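Local atomic coordinates of transcriptional regulator, MarR family (Silicibacter pomeroyi DSS-3, PDB entry 3BJ6), a protein that probably binds DNA as a dimeric winged helix-turn-helix transcription regulator of the MarR family. Residues G82-R87 with Y98-R103. Sequence-based numbering, arbitrary orientation.
Sequences GLIERR and YWLTPR
The beta hairpin that forms the wing of the MarR-type winged helix-turn-helix fold is built here, where strand 84-87 runs antiparallel to strand 97-100. Glu85 and Trp99 form a hydrogen-bonded pair. Glu85 N gives to Trp99 O at 2.9 Å, and Trp99 N returns a bond to Glu85 O. On the face that carries these two side chains, the guanidinium of Arg87 lies flat on the indole of Trp99, with the planes 7° apart. Arg87 CZ sits 3.6 Å from the centroid of the Trp99 five-membered ring, a cation-pi contact. Arg87 CD lies over the six-membered ring in a CH-pi contact. The Arg87 chain is extended from CG to NE, which carries it across the ring at about a right angle to the Trp99 side chain. Glu85 OE1 holds the edge of the same guanidinium through a salt bridge to Arg87 NE at 2.8 Å. An alanine in place of Trp99 would probably leave the Arg87 guanidinium without its flat support and freer to turn about the salt bridge. Arg86 and Tyr98 share the other face, where Arg86 CB lies near Tyr98 CE1. Ile84 CD1 also meets the ring, 3.6 Å from Tyr98 CD1. Ile84 also reaches helices 40-51 and 68-80, tying the hairpin to the domain core. At the open end of the hairpin, where strand 97-100 gives way to helix 102-123, Thr101 OG1 donates to Gly82 O at 2.7 Å, and Thr101 N bonds to Leu83 O from above the carbonyl plane. OG1 stands between the backbone N and carbonyl carbon (chi1 61°). There it also accepts a bond from Gly104 N and so N-caps helix 102-123. The two strands are thus joined by backbone bonds, while one arginine, gripped at its edge by a carboxylate and on a face by an indole, is probably limited in its motion.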
ATOM      1  N   GLY A  82      11.442   4.980 -27.726  1.00 19.92           N
ATOM      2  CA  GLY A  82      11.218   4.021 -28.813  1.00 19.28           C
ATOM      3  C   GLY A  82      10.609   2.688 -28.362  1.00 19.11           C
ATOM      4  O   GLY A  82      10.799   1.652 -29.025  1.00 18.35           O
ATOM      5  N   LEU A  83       9.865   2.713 -27.257  1.00 17.17           N
ATOM      6  CA  LEU A  83       9.314   1.483 -26.663  1.00 17.47           C
ATOM      7  C   LEU A  83       7.836   1.257 -26.968  1.00 18.14           C
ATOM      8  O   LEU A  83       7.327   0.137 -26.811  1.00 18.65           O
ATOM      9  CB  LEU A  83       9.552   1.454 -25.137  1.00 16.62           C
ATOM     10  CG  LEU A  83      10.997   1.734 -24.694  1.00 17.41           C
ATOM     11  CD1 LEU A  83      11.126   1.695 -23.155  1.00 16.54           C
ATOM     12  CD2 LEU A  83      11.957   0.689 -25.332  1.00 18.81           C
ATOM     13  N   ILE A  84       7.139   2.324 -27.359  1.00 18.22           N
ATOM     14  CA  ILE A  84       5.771   2.215 -27.848  1.00 18.17           C
ATOM     15  C   ILE A  84       5.673   3.073 -29.112  1.00 18.73           C
ATOM     16  O   ILE A  84       6.515   3.928 -29.360  1.00 18.77           O
ATOM     17  CB  ILE A  84       4.717   2.670 -26.792  1.00 18.30           C
ATOM     18  CG1 ILE A  84       4.715   4.207 -26.601  1.00 18.60           C
ATOM     19  CG2 ILE A  84       4.910   1.894 -25.455  1.00 17.56           C
ATOM     20  CD1 ILE A  84       3.486   4.736 -25.743  1.00 19.26           C
ATOM     21  N   GLU A  85       4.623   2.842 -29.890  1.00 19.01           N
ATOM     22  CA  GLU A  85       4.323   3.654 -31.054  1.00 19.07           C
ATOM     23  C   GLU A  85       2.827   3.956 -31.049  1.00 18.36           C
ATOM     24  O   GLU A  85       2.026   3.241 -30.414  1.00 17.55           O
ATOM     25  CB  GLU A  85       4.729   2.915 -32.332  1.00 19.27           C
ATOM     26  CG  GLU A  85       3.847   1.698 -32.581  1.00 20.96           C
ATOM     27  CD  GLU A  85       4.304   0.871 -33.770  1.00 27.06           C
ATOM     28  OE1 GLU A  85       3.442   0.472 -34.573  1.00 29.18           O
ATOM     29  OE2 GLU A  85       5.516   0.637 -33.912  1.00 29.08           O
ATOM     30  N   ARG A  86       2.463   5.045 -31.712  1.00 18.13           N
ATOM     31  CA  ARG A  86       1.067   5.459 -31.821  1.00 18.38           C
ATOM     32  C   ARG A  86       0.622   5.116 -33.244  1.00 18.48           C
ATOM     33  O   ARG A  86       1.340   5.406 -34.204  1.00 17.44           O
ATOM     34  CB  ARG A  86       0.884   6.957 -31.505  1.00 17.55           C
ATOM     35  CG  ARG A  86      -0.576   7.485 -31.673  1.00 19.51           C
ATOM     36  CD  ARG A  86      -0.694   9.035 -31.575  1.00 19.17           C
ATOM     37  NE  ARG A  86       0.211   9.725 -32.528  1.00 18.17           N
ATOM     38  CZ  ARG A  86      -0.032   9.891 -33.825  1.00 15.52           C
ATOM     39  NH1 ARG A  86      -1.155   9.442 -34.378  1.00 17.26           N
ATOM     40  NH2 ARG A  86       0.858  10.508 -34.574  1.00 16.41           N
ATOM     41  N   ARG A  87      -0.539   4.487 -33.380  1.00 17.83           N
ATOM     42  CA  ARG A  87      -1.108   4.269 -34.705  1.00 18.74           C
ATOM     43  C   ARG A  87      -2.365   5.105 -34.896  1.00 18.80           C
ATOM     44  O   ARG A  87      -3.001   5.477 -33.902  1.00 19.73           O
ATOM     45  CB  ARG A  87      -1.350   2.778 -34.964  1.00 19.09           C
ATOM     46  CG  ARG A  87      -0.088   1.938 -34.760  1.00 20.24           C
ATOM     47  CD  ARG A  87      -0.362   0.446 -34.989  1.00 21.57           C
ATOM     48  NE  ARG A  87       0.801  -0.351 -34.595  1.00 23.40           N
ATOM     49  CZ  ARG A  87       0.803  -1.671 -34.403  1.00 21.78           C
ATOM     50  NH1 ARG A  87       1.930  -2.268 -34.017  1.00 23.94           N
ATOM     51  NH2 ARG A  87      -0.295  -2.384 -34.594  1.00 19.98           N
ATOM     52  N   TYR A  98      -2.149   3.034 -28.825  1.00 17.39           N
ATOM     53  CA  TYR A  98      -0.730   2.724 -28.645  1.00 17.18           C
ATOM     54  C   TYR A  98      -0.412   1.240 -28.617  1.00 17.86           C
ATOM     55  O   TYR A  98      -1.195   0.452 -28.088  1.00 16.80           O
ATOM     56  CB  TYR A  98      -0.206   3.322 -27.326  1.00 17.27           C
ATOM     57  CG  TYR A  98      -0.366   4.806 -27.276  1.00 18.09           C
ATOM     58  CD1 TYR A  98       0.623   5.649 -27.796  1.00 17.25           C
ATOM     59  CD2 TYR A  98      -1.547   5.383 -26.755  1.00 18.66           C
ATOM     60  CE1 TYR A  98       0.484   7.024 -27.764  1.00 19.29           C
ATOM     61  CE2 TYR A  98      -1.704   6.768 -26.726  1.00 17.62           C
ATOM     62  CZ  TYR A  98      -0.690   7.564 -27.231  1.00 21.27           C
ATOM     63  OH  TYR A  98      -0.841   8.920 -27.186  1.00 21.38           O
ATOM     64  N   TRP A  99       0.776   0.904 -29.124  1.00 17.02           N
ATOM     65  CA  TRP A  99       1.272  -0.468 -29.146  1.00 18.83           C
ATOM     66  C   TRP A  99       2.707  -0.521 -28.707  1.00 18.67           C
ATOM     67  O   TRP A  99       3.472   0.358 -29.063  1.00 19.50           O
ATOM     68  CB  TRP A  99       1.230  -1.024 -30.571  1.00 18.04           C
ATOM     69  CG  TRP A  99      -0.133  -1.561 -31.011  1.00 19.46           C
ATOM     70  CD1 TRP A  99      -0.530  -2.863 -31.039  1.00 19.15           C
ATOM     71  CD2 TRP A  99      -1.222  -0.801 -31.510  1.00 20.52           C
ATOM     72  NE1 TRP A  99      -1.819  -2.967 -31.515  1.00 21.06           N
ATOM     73  CE2 TRP A  99      -2.265  -1.709 -31.820  1.00 20.56           C
ATOM     74  CE3 TRP A  99      -1.434   0.564 -31.716  1.00 19.95           C
ATOM     75  CZ2 TRP A  99      -3.497  -1.290 -32.333  1.00 20.34           C
ATOM     76  CZ3 TRP A  99      -2.644   0.971 -32.226  1.00 19.07           C
ATOM     77  CH2 TRP A  99      -3.669   0.054 -32.522  1.00 19.77           C
ATOM     78  N   LEU A 100       3.104  -1.587 -28.013  1.00 18.64           N
ATOM     79  CA  LEU A 100       4.529  -1.827 -27.769  1.00 18.79           C
ATOM     80  C   LEU A 100       5.284  -1.965 -29.107  1.00 19.45           C
ATOM     81  O   LEU A 100       4.736  -2.512 -30.082  1.00 17.78           O
ATOM     82  CB  LEU A 100       4.727  -3.122 -26.963  1.00 19.00           C
ATOM     83  CG  LEU A 100       4.215  -3.095 -25.511  1.00 19.51           C
ATOM     84  CD1 LEU A 100       4.140  -4.499 -24.944  1.00 18.73           C
ATOM     85  CD2 LEU A 100       5.128  -2.195 -24.641  1.00 18.32           C
ATOM     86  N   THR A 101       6.519  -1.460 -29.149  1.00 19.08           N
ATOM     87  CA  THR A 101       7.428  -1.796 -30.246  1.00 19.59           C
ATOM     88  C   THR A 101       8.131  -3.116 -29.877  1.00 19.37           C
ATOM     89  O   THR A 101       8.001  -3.576 -28.737  1.00 18.48           O
ATOM     90  CB  THR A 101       8.499  -0.713 -30.433  1.00 19.38           C
ATOM     91  OG1 THR A 101       9.272  -0.598 -29.227  1.00 21.18           O
ATOM     92  CG2 THR A 101       7.875   0.627 -30.788  1.00 19.50           C
ATOM     93  N   PRO A 102       8.829  -3.759 -30.844  1.00 19.95           N
ATOM     94  CA  PRO A 102       9.588  -4.961 -30.473  1.00 19.74           C
ATOM     95  C   PRO A 102      10.563  -4.739 -29.291  1.00 19.52           C
ATOM     96  O   PRO A 102      10.676  -5.612 -28.435  1.00 20.18           O
ATOM     97  CB  PRO A 102      10.334  -5.330 -31.772  1.00 20.32           C
ATOM     98  CG  PRO A 102       9.402  -4.824 -32.877  1.00 21.08           C
ATOM     99  CD  PRO A 102       8.895  -3.487 -32.297  1.00 19.41           C
ATOM    100  N   ARG A 103      11.224  -3.589 -29.233  1.00 19.32           N
ATOM    101  CA  ARG A 103      12.075  -3.239 -28.059  1.00 20.22           C
ATOM    102  C   ARG A 103      11.287  -3.142 -26.753  1.00 19.11           C
ATOM    103  O   ARG A 103      11.701  -3.681 -25.718  1.00 18.44           O
ATOM    104  CB  ARG A 103      12.849  -1.922 -28.316  1.00 20.78           C
ATOM    105  CG  ARG A 103      13.873  -1.548 -27.214  1.00 23.83           C
ATOM    106  CD  ARG A 103      14.896  -2.687 -26.906  1.00 28.41           C
ATOM    107  NE  ARG A 103      15.741  -2.341 -25.751  1.00 33.31           N
ATOM    108  CZ  ARG A 103      16.257  -3.222 -24.885  1.00 35.30           C
ATOM    109  NH1 ARG A 103      16.029  -4.537 -25.026  1.00 35.55           N
ATOM    110  NH2 ARG A 103      16.993  -2.787 -23.862  1.00 33.74           N
TER